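Local atomic coordinates of carbohydrate kinase (Agrobacterium tumefaciens, PDB entry 2NWH), a protein that probably transfers a phosphate group from ATP to a sugar or a related small molecule. Residues K116-P120 / R121-V125; N143-E146 / D147-T150; R205-P208 / N209-K213; D255-A258 / S259-A263; T270-E273 / A274-G278. All blocks are in the same frame, centred on the assembly; numbering follows the deposited sequence.

Interaction 1 of 5, residues K116-P120 / R121-V125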
loop_
_atom_site.group_PDB
_atom_site.type_symbol
_atom_site.label_atom_id
_atom_site.label_comp_id
_atom_site.label_asym_id
_atom_site.label_seq_id
_atom_site.Cartn_x
_atom_site.Cartn_y
_atom_site.Cartn_z
ATOM N N LYS A 116 13.168 -11.346 3.081
ATOM C CA LYS A 116 14.180 -11.468 4.153
ATOM C C LYS A 116 15.583 -11.156 3.664
ATOM O O LYS A 116 16.443 -10.859 4.487
ATOM C CB LYS A 116 14.189 -12.876 4.773
ATOM C CG LYS A 116 12.795 -13.308 5.243
ATOM C CD LYS A 116 12.835 -14.626 5.973
ATOM C CE LYS A 116 11.563 -14.783 6.754
ATOM N NZ LYS A 116 10.525 -15.334 5.860
ATOM N N LEU A 117 15.804 -11.207 2.345
ATOM C CA LEU A 117 17.122 -10.863 1.775
ATOM C C LEU A 117 17.366 -9.368 1.714
ATOM O O LEU A 117 18.512 -8.929 1.523
ATOM C CB LEU A 117 17.287 -11.447 0.372
ATOM C CG LEU A 117 17.293 -12.984 0.265
ATOM C CD1 LEU A 117 17.622 -13.399 -1.174
ATOM C CD2 LEU A 117 18.211 -13.677 1.243
ATOM N N PHE A 118 16.311 -8.578 1.880
ATOM C CA PHE A 118 16.480 -7.133 1.848
ATOM C C PHE A 118 16.896 -6.672 3.258
ATOM O O PHE A 118 16.094 -6.183 4.043
ATOM C CB PHE A 118 15.196 -6.435 1.353
ATOM C CG PHE A 118 15.445 -5.064 0.738
ATOM C CD1 PHE A 118 14.473 -4.479 -0.089
ATOM C CD2 PHE A 118 16.688 -4.410 0.911
ATOM C CE1 PHE A 118 14.678 -3.208 -0.653
ATOM C CE2 PHE A 118 16.915 -3.149 0.347
ATOM C CZ PHE A 118 15.913 -2.552 -0.434
ATOM N N THR A 119 18.167 -6.865 3.565
ATOM C CA THR A 119 18.686 -6.646 4.915
ATOM C C THR A 119 19.196 -5.201 5.062
ATOM O O THR A 119 19.308 -4.468 4.061
ATOM C CB THR A 119 19.878 -7.550 5.168
ATOM O OG1 THR A 119 20.848 -7.215 4.186
ATOM C CG2 THR A 119 19.453 -9.058 5.068
ATOM N N PRO A 120 19.440 -4.749 6.317
ATOM C CA PRO A 120 19.994 -3.374 6.442
ATOM C C PRO A 120 21.283 -3.176 5.668
ATOM O O PRO A 120 21.485 -2.127 5.063
ATOM C CB PRO A 120 20.214 -3.225 7.941
ATOM C CG PRO A 120 19.146 -4.083 8.539
ATOM C CD PRO A 120 19.198 -5.344 7.649
ATOM N N ARG A 121 22.135 -4.197 5.665
ATOM C CA ARG A 121 23.384 -4.158 4.909
ATOM C C ARG A 121 23.129 -3.857 3.448
ATOM O O ARG A 121 23.784 -3.002 2.857
ATOM C CB ARG A 121 24.061 -5.514 5.080
ATOM C CG ARG A 121 25.298 -5.747 4.298
ATOM C CD ARG A 121 26.056 -6.902 4.958
ATOM N NE ARG A 121 27.435 -6.856 4.517
ATOM C CZ ARG A 121 28.447 -7.500 5.078
ATOM N NH1 ARG A 121 29.659 -7.355 4.568
ATOM N NH2 ARG A 121 28.257 -8.270 6.137
ATOM N N ARG A 122 22.144 -4.529 2.858
ATOM C CA ARG A 122 21.828 -4.299 1.462
ATOM C C ARG A 122 21.170 -2.943 1.222
ATOM O O ARG A 122 21.379 -2.339 0.177
ATOM C CB ARG A 122 20.985 -5.458 0.906
ATOM C CG ARG A 122 21.784 -6.783 0.767
ATOM C CD ARG A 122 21.081 -7.838 -0.037
ATOM N NE ARG A 122 21.962 -8.995 -0.182
ATOM C CZ ARG A 122 21.824 -10.198 0.397
ATOM N NH1 ARG A 122 20.785 -10.512 1.179
ATOM N NH2 ARG A 122 22.751 -11.116 0.167
ATOM N N LEU A 123 20.357 -2.479 2.177
ATOM C CA LEU A 123 19.682 -1.204 2.028
ATOM C C LEU A 123 20.744 -0.086 1.997
ATOM O O LEU A 123 20.553 0.937 1.341
ATOM C CB LEU A 123 18.761 -0.936 3.227
ATOM C CG LEU A 123 17.917 0.357 3.119
ATOM C CD1 LEU A 123 16.694 0.230 2.137
ATOM C CD2 LEU A 123 17.418 0.730 4.496
ATOM N N LYS A 124 21.844 -0.325 2.693
ATOM C CA LYS A 124 22.875 0.716 2.918
ATOM C C LYS A 124 23.857 0.865 1.756
ATOM O O LYS A 124 24.804 1.653 1.846
ATOM C CB LYS A 124 23.604 0.447 4.242
ATOM C CG LYS A 124 22.747 0.776 5.487
ATOM C CD LYS A 124 23.395 0.299 6.803
ATOM C CE LYS A 124 22.334 0.233 7.922
ATOM N NZ LYS A 124 22.799 -0.288 9.268
ATOM N N VAL A 125 23.684 0.102 0.678
ATOM C CA VAL A 125 24.606 0.202 -0.463
ATOM C C VAL A 125 24.456 1.559 -1.163
ATOM O O VAL A 125 23.358 2.089 -1.217
ATOM C CB VAL A 125 24.459 -0.981 -1.475
ATOM C CG1 VAL A 125 24.675 -2.352 -0.764
ATOM C CG2 VAL A 125 23.154 -0.914 -2.239
#
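Arg122 reaches back from the first turn of a short helix to the loop residues Leu117 and Thr119, and its side chain can be followed atom by atom. CB lies 3.7 Å from Thr119 O, with Thr119 OG1 equally near. CG, turned anti to the carbonyl carbon (chi1 -70°), passes within 3.6 Å of Thr119 OG1, and from there the chain runs out extended. CD comes to 3.2 Å from Leu117 O, and the guanidinium then meets the same oxygen edge-on: NH1 donates to Leu117 O over 2.8 Å, in the plane of both the guanidinium and the carbonyl, on an oxygen lone pair. NH1 also lies beside Leu117 CB, the two side chains running alongside each other. Thr119 is the N-cap of the helix, its OG1 accepting from Arg122 N at 3.3 Å, so Arg122 is held to the loop by its backbone as well as its tip. The preceding Phe118 sits at the centre of an inverse gamma turn and sends its ring the other way, edge toward the backbone of Leu123; its CE2 is 3.8 Å from Leu123 CD1. Beyond the segments that ring packs edge-to-face with Phe85, while Leu123 rests on Leu152 and Ile155 of helix 146-158. On the outer side, Lys124 lays its CG 3.2 Å from Pro120 O, the carbonyl that also accepts the hydrogen bond from Lys124 N.

Interaction 2 of 5, residues N143-E146 / D147-T150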
loop_
_atom_site.group_PDB
_atom_site.type_symbol
_atom_site.label_atom_id
_atom_site.label_comp_id
_atom_site.label_asym_id
_atom_site.label_seq_id
_atom_site.Cartn_x
_atom_site.Cartn_y
_atom_site.Cartn_z
ATOM N N ASN A 143 6.418 -5.306 4.488
ATOM C CA ASN A 143 6.976 -6.563 3.954
ATOM C C ASN A 143 8.482 -6.658 4.175
ATOM O O ASN A 143 9.061 -7.764 4.217
ATOM C CB ASN A 143 6.712 -6.741 2.453
ATOM C CG ASN A 143 5.297 -7.119 2.145
ATOM O OD1 ASN A 143 4.608 -6.434 1.370
ATOM N ND2 ASN A 143 4.835 -8.209 2.751
ATOM N N LEU A 144 9.133 -5.503 4.257
ATOM C CA LEU A 144 10.583 -5.459 4.487
ATOM C C LEU A 144 10.880 -5.852 5.941
ATOM O O LEU A 144 10.062 -5.636 6.831
ATOM C CB LEU A 144 11.124 -4.041 4.273
ATOM C CG LEU A 144 10.966 -3.366 2.900
ATOM C CD1 LEU A 144 11.596 -1.966 2.967
ATOM C CD2 LEU A 144 11.567 -4.179 1.787
ATOM N N PRO A 145 12.057 -6.420 6.196
ATOM C CA PRO A 145 12.415 -6.767 7.581
ATOM C C PRO A 145 12.360 -5.591 8.573
ATOM O O PRO A 145 12.599 -4.452 8.180
ATOM C CB PRO A 145 13.869 -7.240 7.444
ATOM C CG PRO A 145 13.933 -7.814 6.040
ATOM C CD PRO A 145 13.115 -6.809 5.239
ATOM N N GLU A 146 12.082 -5.888 9.856
ATOM C CA GLU A 146 12.056 -4.860 10.894
ATOM C C GLU A 146 13.315 -3.988 10.904
ATOM O O GLU A 146 13.212 -2.747 10.829
ATOM C CB GLU A 146 11.757 -5.470 12.288
ATOM C CG GLU A 146 11.915 -4.504 13.479
ATOM C CD GLU A 146 11.171 -4.976 14.746
ATOM O OE1 GLU A 146 10.426 -5.981 14.680
ATOM O OE2 GLU A 146 11.312 -4.318 15.807
ATOM N N ASP A 147 14.501 -4.594 10.991
ATOM C CA ASP A 147 15.715 -3.778 11.061
ATOM C C ASP A 147 15.966 -2.946 9.802
ATOM O O ASP A 147 16.584 -1.883 9.853
ATOM C CB ASP A 147 16.971 -4.569 11.485
ATOM C CG ASP A 147 17.179 -5.868 10.685
ATOM O OD1 ASP A 147 18.261 -6.496 10.850
ATOM O OD2 ASP A 147 16.289 -6.277 9.911
ATOM N N THR A 148 15.467 -3.441 8.667
ATOM C CA THR A 148 15.571 -2.712 7.418
ATOM C C THR A 148 14.686 -1.482 7.458
ATOM O O THR A 148 15.092 -0.408 7.007
ATOM C CB THR A 148 15.246 -3.636 6.217
ATOM O OG1 THR A 148 16.168 -4.735 6.284
ATOM C CG2 THR A 148 15.495 -2.891 4.889
ATOM N N LEU A 149 13.498 -1.636 8.052
ATOM C CA LEU A 149 12.591 -0.536 8.184
ATOM C C LEU A 149 13.185 0.538 9.087
ATOM O O LEU A 149 13.194 1.715 8.744
ATOM C CB LEU A 149 11.241 -1.025 8.677
ATOM C CG LEU A 149 10.412 -1.849 7.705
ATOM C CD1 LEU A 149 9.314 -2.583 8.452
ATOM C CD2 LEU A 149 9.843 -0.937 6.619
ATOM N N THR A 150 13.793 0.140 10.200
ATOM C CA THR A 150 14.472 1.130 11.050
ATOM C C THR A 150 15.631 1.856 10.329
ATOM O O THR A 150 15.751 3.107 10.419
ATOM C CB THR A 150 14.969 0.463 12.324
ATOM O OG1 THR A 150 13.903 -0.325 12.870
ATOM C CG2 THR A 150 15.461 1.504 13.362
#
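This is a local contact at the start of a helix, where the loop leaving strand 137-141 turns into helix 146-158, and its main feature is a leucine pair, Leu144 and Leu149, that bridges the junction. Leu149 bends back over the incoming loop: its CG is anti to the carbonyl carbon (chi1 -70°), which carries CD2 to 4.1 Å from Leu144 CB and CD1 to 3.5 Å from Leu144 O. The two side chains meet at an angle, one methyl branch on the loop side chain and the other against its backbone oxygen. Pro145 occupies the N-cap position. Its carbonyl oxygen accepts from Leu149 N at 3.0 Å, the first full helical turn, while its ring lies alongside Thr148, with Pro145 CB 3.6 Å from Thr148 OG1. That hydroxyl has its polar partner elsewhere, in a hydrogen bond to Phe118 O. Asp147 brings its carboxylate to the same proline carbon, OD2 lying 3.6 Å from Pro145 CB. One residue on, Glu146 O accepts from Thr150 N at 3.0 Å with a fairly straight N-H (163°), continuing the helical pattern. Thr150 OG1 lies 3.2 Å from Glu146 O. The helix start is packed against its surroundings: Leu144 touches Phe118, in the loop leading to helix 120-123, Asp147 and Thr148 bear on Pro120 of that helix, and Leu149 touches Lys175 in another loop.

Interaction 3 of 5, residues R205-P208 / N209-K213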
loop_
_atom_site.group_PDB
_atom_site.type_symbol
_atom_site.label_atom_id
_atom_site.label_comp_id
_atom_site.label_asym_id
_atom_site.label_seq_id
_atom_site.Cartn_x
_atom_site.Cartn_y
_atom_site.Cartn_z
ATOM N N ARG A 205 -11.456 8.759 16.323
ATOM C CA ARG A 205 -10.860 10.072 16.520
ATOM C C ARG A 205 -9.804 10.070 17.628
ATOM O O ARG A 205 -9.182 11.112 17.892
ATOM C CB ARG A 205 -11.961 11.090 16.851
ATOM C CG ARG A 205 -12.976 10.586 17.871
ATOM C CD ARG A 205 -13.795 11.735 18.417
ATOM N NE ARG A 205 -14.427 12.500 17.342
ATOM C CZ ARG A 205 -15.751 12.537 17.115
ATOM N NH1 ARG A 205 -16.602 11.848 17.897
ATOM N NH2 ARG A 205 -16.233 13.271 16.117
ATOM N N ASP A 206 -9.599 8.903 18.275
ATOM C CA ASP A 206 -8.648 8.791 19.378
ATOM C C ASP A 206 -7.262 8.401 18.925
ATOM O O ASP A 206 -6.275 8.644 19.636
ATOM C CB ASP A 206 -9.152 7.770 20.393
ATOM C CG ASP A 206 -10.515 8.205 20.987
ATOM O OD1 ASP A 206 -11.620 7.501 20.867
ATOM O OD2 ASP A 206 -10.526 9.244 21.726
ATOM N N TRP A 207 -7.180 7.794 17.739
ATOM C CA TRP A 207 -5.902 7.269 17.288
ATOM C C TRP A 207 -4.750 8.298 17.290
ATOM O O TRP A 207 -3.666 7.981 17.772
ATOM C CB TRP A 207 -6.061 6.540 15.966
ATOM C CG TRP A 207 -6.710 5.186 16.130
ATOM C CD1 TRP A 207 -7.889 4.765 15.574
ATOM C CD2 TRP A 207 -6.214 4.072 16.892
ATOM N NE1 TRP A 207 -8.151 3.457 15.937
ATOM C CE2 TRP A 207 -7.140 3.007 16.741
ATOM C CE3 TRP A 207 -5.069 3.867 17.682
ATOM C CZ2 TRP A 207 -6.967 1.757 17.360
ATOM C CZ3 TRP A 207 -4.903 2.624 18.297
ATOM C CH2 TRP A 207 -5.849 1.586 18.129
ATOM N N PRO A 208 -4.983 9.550 16.815
ATOM C CA PRO A 208 -3.886 10.548 16.818
ATOM C C PRO A 208 -3.084 10.695 18.143
ATOM O O PRO A 208 -1.871 10.515 18.122
ATOM C CB PRO A 208 -4.606 11.865 16.456
ATOM C CG PRO A 208 -5.788 11.426 15.639
ATOM C CD PRO A 208 -6.231 10.119 16.250
ATOM N N ASN A 209 -3.725 11.020 19.278
ATOM C CA ASN A 209 -2.945 11.168 20.527
ATOM C C ASN A 209 -2.299 9.862 21.054
ATOM O O ASN A 209 -1.152 9.886 21.542
ATOM C CB ASN A 209 -3.703 11.940 21.615
ATOM C CG ASN A 209 -4.592 11.047 22.476
ATOM O OD1 ASN A 209 -5.725 10.705 22.080
ATOM N ND2 ASN A 209 -4.101 10.700 23.684
ATOM N N ILE A 210 -3.018 8.730 20.935
ATOM C CA ILE A 210 -2.429 7.412 21.239
ATOM C C ILE A 210 -1.180 7.213 20.340
ATOM O O ILE A 210 -0.084 6.867 20.802
ATOM C CB ILE A 210 -3.460 6.255 20.990
ATOM C CG1 ILE A 210 -4.686 6.400 21.908
ATOM C CG2 ILE A 210 -2.804 4.886 21.170
ATOM C CD1 ILE A 210 -5.889 5.510 21.558
ATOM N N LEU A 211 -1.350 7.463 19.056
ATOM C CA LEU A 211 -0.277 7.223 18.117
ATOM C C LEU A 211 0.891 8.230 18.217
ATOM O O LEU A 211 2.044 7.859 17.997
ATOM C CB LEU A 211 -0.851 7.109 16.703
ATOM C CG LEU A 211 -1.493 5.749 16.303
ATOM C CD1 LEU A 211 -2.482 5.953 15.147
ATOM C CD2 LEU A 211 -0.408 4.730 15.843
ATOM N N ARG A 212 0.617 9.489 18.552
ATOM C CA ARG A 212 1.684 10.502 18.650
ATOM C C ARG A 212 2.659 10.208 19.788
ATOM O O ARG A 212 3.870 10.413 19.650
ATOM C CB ARG A 212 1.100 11.900 18.827
ATOM C CG ARG A 212 0.372 12.465 17.616
ATOM C CD ARG A 212 -0.474 13.601 18.136
ATOM N NE ARG A 212 -1.526 14.091 17.247
ATOM C CZ ARG A 212 -1.375 15.129 16.431
ATOM N NH1 ARG A 212 -0.200 15.744 16.366
ATOM N NH2 ARG A 212 -2.378 15.542 15.673
ATOM N N LYS A 213 2.128 9.735 20.914
ATOM C CA LYS A 213 2.978 9.381 22.050
ATOM C C LYS A 213 3.764 8.098 21.709
ATOM O O LYS A 213 4.846 7.878 22.258
ATOM C CB LYS A 213 2.177 9.299 23.361
ATOM C CG LYS A 213 2.012 7.908 23.999
ATOM C CD LYS A 213 1.013 7.057 23.222
ATOM C CE LYS A 213 1.319 5.577 23.323
ATOM N NZ LYS A 213 0.544 4.814 22.307
HETATM O O HOH W 1 -6.589 12.673 19.059
#
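Trp207 and Leu211 both set CG anti to the carbonyl carbon, chi1 -75° and -80°, and these torsions bring the leucine methyl CD1 to 3.7 Å from Trp207 CB and 4.2 Å from the ring atom Trp207 CE3. Ile210 has its CG1 in the same orientation, which leaves CG2 4.2 Å from Trp207 CZ3 while CD1 reaches Asp206 CB. The indole is therefore met obliquely by two aliphatic branches, from Ile210 and Leu211. Its NE1 is satisfied farther off, by a hydrogen bond to Glu190. One residue along, Arg212 runs out extended past the proline carbonyl: its CG lies 3.0 Å from Pro208 O, and farther out NE is 3.9 Å from Pro208 CB. Backbone bonds underlie this packing, with Leu211 N to Trp207 O and Arg212 N to Pro208 O both 2.7 Å long. Trp207 packs on Ala193 and Thr197 of helix 190-197, Leu211 on Val221 of strand 219-223, and both Leu211 and Pro208 on Phe231 of strand 227-231. The i to i+4 pairing of Trp207 with Leu211 and Pro208 with Arg212 is that of a short alpha-helix laid against the large sheet of a ribokinase-like alpha/beta fold.

Interaction 4 of 5, residues D255-A258 / S259-A263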
loop_
_atom_site.group_PDB
_atom_site.type_symbol
_atom_site.label_atom_id
_atom_site.label_comp_id
_atom_site.label_asym_id
_atom_site.label_seq_id
_atom_site.Cartn_x
_atom_site.Cartn_y
_atom_site.Cartn_z
ATOM N N ASP A 255 -4.286 0.155 -0.614
ATOM C CA ASP A 255 -3.435 0.815 -1.594
ATOM C C ASP A 255 -4.022 2.119 -2.116
ATOM O O ASP A 255 -3.282 3.081 -2.387
ATOM C CB ASP A 255 -3.053 -0.129 -2.781
ATOM C CG ASP A 255 -4.270 -0.887 -3.426
ATOM O OD1 ASP A 255 -4.914 -1.689 -2.718
ATOM O OD2 ASP A 255 -4.543 -0.740 -4.652
ATOM N N ALA A 256 -5.339 2.123 -2.325
ATOM C CA ALA A 256 -5.971 3.205 -3.010
ATOM C C ALA A 256 -6.102 4.406 -2.063
ATOM O O ALA A 256 -5.795 5.510 -2.436
ATOM C CB ALA A 256 -7.352 2.747 -3.591
ATOM N N MET A 257 -6.583 4.190 -0.848
ATOM C CA MET A 257 -6.658 5.238 0.164
ATOM C C MET A 257 -5.268 5.903 0.328
ATOM O O MET A 257 -5.099 7.145 0.233
ATOM C CB MET A 257 -7.128 4.579 1.471
ATOM C CG MET A 257 -6.925 5.374 2.762
ATOM S SD MET A 257 -8.095 6.731 2.928
ATOM C CE MET A 257 -6.981 8.102 2.787
ATOM N N ALA A 258 -4.263 5.055 0.552
ATOM C CA ALA A 258 -2.883 5.527 0.769
ATOM C C ALA A 258 -2.455 6.381 -0.405
ATOM O O ALA A 258 -1.989 7.522 -0.229
ATOM C CB ALA A 258 -1.902 4.324 0.958
ATOM N N SER A 259 -2.647 5.843 -1.619
ATOM C CA SER A 259 -2.202 6.542 -2.801
ATOM C C SER A 259 -2.877 7.883 -2.950
ATOM O O SER A 259 -2.212 8.836 -3.302
ATOM C CB SER A 259 -2.471 5.688 -4.019
ATOM O OG SER A 259 -1.839 4.431 -3.753
ATOM N N GLY A 260 -4.197 7.936 -2.717
ATOM C CA GLY A 260 -4.945 9.181 -2.901
ATOM C C GLY A 260 -4.574 10.196 -1.836
ATOM O O GLY A 260 -4.391 11.382 -2.130
ATOM N N TYR A 261 -4.414 9.711 -0.608
ATOM C CA TYR A 261 -4.006 10.591 0.495
ATOM C C TYR A 261 -2.592 11.125 0.300
ATOM O O TYR A 261 -2.357 12.335 0.383
ATOM C CB TYR A 261 -4.126 9.838 1.821
ATOM C CG TYR A 261 -3.905 10.707 3.026
ATOM C CD1 TYR A 261 -4.987 11.323 3.659
ATOM C CD2 TYR A 261 -2.604 10.939 3.529
ATOM C CE1 TYR A 261 -4.801 12.131 4.775
ATOM C CE2 TYR A 261 -2.408 11.757 4.662
ATOM C CZ TYR A 261 -3.516 12.351 5.265
ATOM O OH TYR A 261 -3.373 13.154 6.386
ATOM N N LEU A 262 -1.641 10.235 0.017
ATOM C CA LEU A 262 -0.257 10.616 -0.170
ATOM C C LEU A 262 -0.138 11.516 -1.379
ATOM O O LEU A 262 0.580 12.497 -1.329
ATOM C CB LEU A 262 0.607 9.356 -0.293
ATOM C CG LEU A 262 2.101 9.542 -0.429
ATOM C CD1 LEU A 262 2.557 10.210 0.851
ATOM C CD2 LEU A 262 2.723 8.177 -0.581
ATOM N N ALA A 263 -0.889 11.234 -2.458
ATOM C CA ALA A 263 -0.880 12.134 -3.612
ATOM C C ALA A 263 -1.305 13.527 -3.220
ATOM O O ALA A 263 -0.696 14.508 -3.665
ATOM C CB ALA A 263 -1.731 11.632 -4.740
#
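Regular i to i+4 bonds run through this helix, from Ser259 N to Asp255 O through to Leu262 N to Ala258 O, the last at 2.7 Å and nearly linear (169°). Against this backbone, Met257 and Tyr261 lie side by side one turn apart. In the conformer described here, one of two, the methionine leaves with CG anti to its own N (chi1 164°), then bends at chi2 and chi3, and the bend returns its methyl to the tyrosine: CE is 3.5 Å from Tyr261 CB and 3.9 Å from Tyr261 CD1, meeting the base of the ring obliquely. For the other conformer this contact is doubtful. Ser259 N donates firmly to Asp255 O at 2.9 Å; Ser259 OG, anti to the carbonyl carbon, is modelled implausibly close to the same oxygen, so its bond is doubtful. Asp255 sets off away from the following turn, and its OD2 accepts from Asn48 ND2. In pfkB-family kinases a glycine-rich turn leads into such a helix, and the aspartate at its start is usually taken as the catalytic base; the place of Asp255 is consistent with that role. The helix is enclosed on several sides: Tyr261 packs on Ile271 and Ala274 of helix 271-286, Leu262 and Ala258 on Phe187 of strand 185-189, and Ser259 on Ala45 of helix 41-51.

Interaction 5 of 5, residues T270-E273 / A274-G278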
loop_
_atom_site.group_PDB
_atom_site.type_symbol
_atom_site.label_atom_id
_atom_site.label_comp_id
_atom_site.label_asym_id
_atom_site.label_seq_id
_atom_site.Cartn_x
_atom_site.Cartn_y
_atom_site.Cartn_z
ATOM N N THR A 270 -4.264 20.196 2.417
ATOM C CA THR A 270 -4.526 19.987 3.855
ATOM C C THR A 270 -4.903 18.534 4.152
ATOM O O THR A 270 -5.352 17.813 3.252
ATOM C CB THR A 270 -5.641 20.912 4.382
ATOM O OG1 THR A 270 -6.860 20.638 3.690
ATOM C CG2 THR A 270 -5.290 22.388 4.169
ATOM N N ILE A 271 -4.736 18.099 5.400
ATOM C CA ILE A 271 -5.110 16.726 5.746
ATOM C C ILE A 271 -6.632 16.482 5.550
ATOM O O ILE A 271 -7.059 15.348 5.285
ATOM C CB ILE A 271 -4.590 16.280 7.145
ATOM C CG1 ILE A 271 -5.287 17.040 8.270
ATOM C CG2 ILE A 271 -3.031 16.410 7.230
ATOM C CD1 ILE A 271 -5.105 16.397 9.606
ATOM N N ARG A 272 -7.439 17.546 5.622
ATOM C CA ARG A 272 -8.890 17.441 5.371
ATOM C C ARG A 272 -9.124 17.118 3.896
ATOM O O ARG A 272 -9.863 16.182 3.569
ATOM C CB ARG A 272 -9.573 18.754 5.762
ATOM C CG ARG A 272 -10.901 18.637 6.504
ATOM C CD ARG A 272 -11.630 20.005 6.627
ATOM N NE ARG A 272 -11.537 20.785 5.381
ATOM C CZ ARG A 272 -12.208 20.553 4.238
ATOM N NH1 ARG A 272 -13.086 19.546 4.113
ATOM N NH2 ARG A 272 -11.979 21.340 3.186
ATOM N N GLU A 273 -8.464 17.876 3.016
ATOM C CA GLU A 273 -8.434 17.627 1.570
ATOM C C GLU A 273 -7.806 16.263 1.171
ATOM O O GLU A 273 -8.318 15.562 0.288
ATOM C CB GLU A 273 -7.679 18.757 0.874
ATOM C CG GLU A 273 -8.296 20.138 1.038
ATOM C CD GLU A 273 -7.435 21.268 0.447
ATOM O OE1 GLU A 273 -6.197 21.280 0.658
ATOM O OE2 GLU A 273 -8.007 22.161 -0.227
ATOM N N ALA A 274 -6.715 15.894 1.833
ATOM C CA ALA A 274 -6.048 14.595 1.615
ATOM C C ALA A 274 -6.966 13.451 2.027
ATOM O O ALA A 274 -7.072 12.421 1.349
ATOM C CB ALA A 274 -4.758 14.554 2.377
ATOM N N LEU A 275 -7.692 13.657 3.110
ATOM C CA LEU A 275 -8.646 12.671 3.578
ATOM C C LEU A 275 -9.708 12.384 2.511
ATOM O O LEU A 275 -10.001 11.216 2.199
ATOM C CB LEU A 275 -9.376 13.231 4.794
ATOM C CG LEU A 275 -9.625 12.292 5.970
ATOM C CD1 LEU A 275 -10.320 13.056 7.125
ATOM C CD2 LEU A 275 -10.452 11.152 5.506
ATOM N N ARG A 276 -10.306 13.456 1.988
ATOM C CA ARG A 276 -11.352 13.302 0.960
ATOM C C ARG A 276 -10.818 12.727 -0.352
ATOM O O ARG A 276 -11.555 11.998 -1.027
ATOM C CB ARG A 276 -12.094 14.609 0.730
ATOM C CG ARG A 276 -12.936 15.002 1.964
ATOM C CD ARG A 276 -13.851 16.175 1.668
ATOM N NE ARG A 276 -14.952 15.765 0.797
ATOM C CZ ARG A 276 -15.136 16.217 -0.441
ATOM N NH1 ARG A 276 -14.283 17.081 -0.967
ATOM N NH2 ARG A 276 -16.189 15.808 -1.143
ATOM N N GLN A 277 -9.579 13.067 -0.726
ATOM C CA GLN A 277 -9.005 12.488 -1.956
ATOM C C GLN A 277 -8.749 10.995 -1.806
ATOM O O GLN A 277 -9.009 10.209 -2.749
ATOM C CB GLN A 277 -7.714 13.192 -2.422
ATOM C CG GLN A 277 -7.147 12.522 -3.694
ATOM C CD GLN A 277 -6.048 13.301 -4.386
ATOM O OE1 GLN A 277 -6.252 14.434 -4.851
ATOM N NE2 GLN A 277 -4.880 12.702 -4.463
ATOM N N GLY A 278 -8.232 10.600 -0.636
ATOM C CA GLY A 278 -7.972 9.196 -0.343
ATOM C C GLY A 278 -9.278 8.410 -0.353
ATOM O O GLY A 278 -9.364 7.307 -0.923
#
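The guanidinium of Arg272 is approached obliquely by the side chain of Arg276, whose CD lies 4.2 Å from Arg272 NH1. The two charged groups run near each other one turn apart but stay separate, with NH1 of Arg272 and NE of Arg276 5.4 Å apart. Each finds its partners elsewhere: Arg276 donates through NH2 to Val308 O and through NE to Pro309 O, and Arg272 NH1 makes a weak bond to Gln310. The other flat group, the carboxylate of Glu273, turns back to the helix start, where its OE1 takes Thr270 N at 2.8 Å on the anti lone pair, away from the other oxygen. The chain of Glu273 leaves with CG anti to the carbonyl carbon (chi1 -61°) and extends, bringing the carboxylate to that amide. In return Thr270 OG1 accepts from Glu273 N at 3.3 Å, and the reciprocal pair makes a capping box at the head of helix 271-286. Thr270 O then opens the helical series by accepting Ala274 N at 2.7 Å, with Ala274 CB 3.4 Å from the same oxygen. Leu275 follows, its CB 3.2 Å from both Ile271 O and Arg272 O, and its N donates to Ile271 O. Ala274 rests on Ala264 of helix 255-266 and Ile271 on Met313 of strand 311-313, whereas Leu275 packs on Ala237 and Leu239 of strand 236-239 and on Ala311 of strand 311-313.

Overall arrangement
Following the chain from the N terminus, all five contacts are local and occur in series, so none encloses or crosses another. Interaction 1 turns the loop after strand 105-111 into helix 120-123, and interaction 2 starts helix 146-158 after strand 137-141; the two touch, about 9 Å apart between centres, through Phe118 O and Thr148 OG1. Interaction 3, away from that pair, lies on helix 207-213, which packs on helix 190-197 and on strands 219-223 and 227-231. Interactions 4 and 5 sit on successive helices, 255-266 and 271-286, joined by a weak hydrogen bond from Gln277 NE2 to Gly260 O. Interactions 1 and 5 lie on opposite sides of the chain's centre, about 34 Å apart between centres.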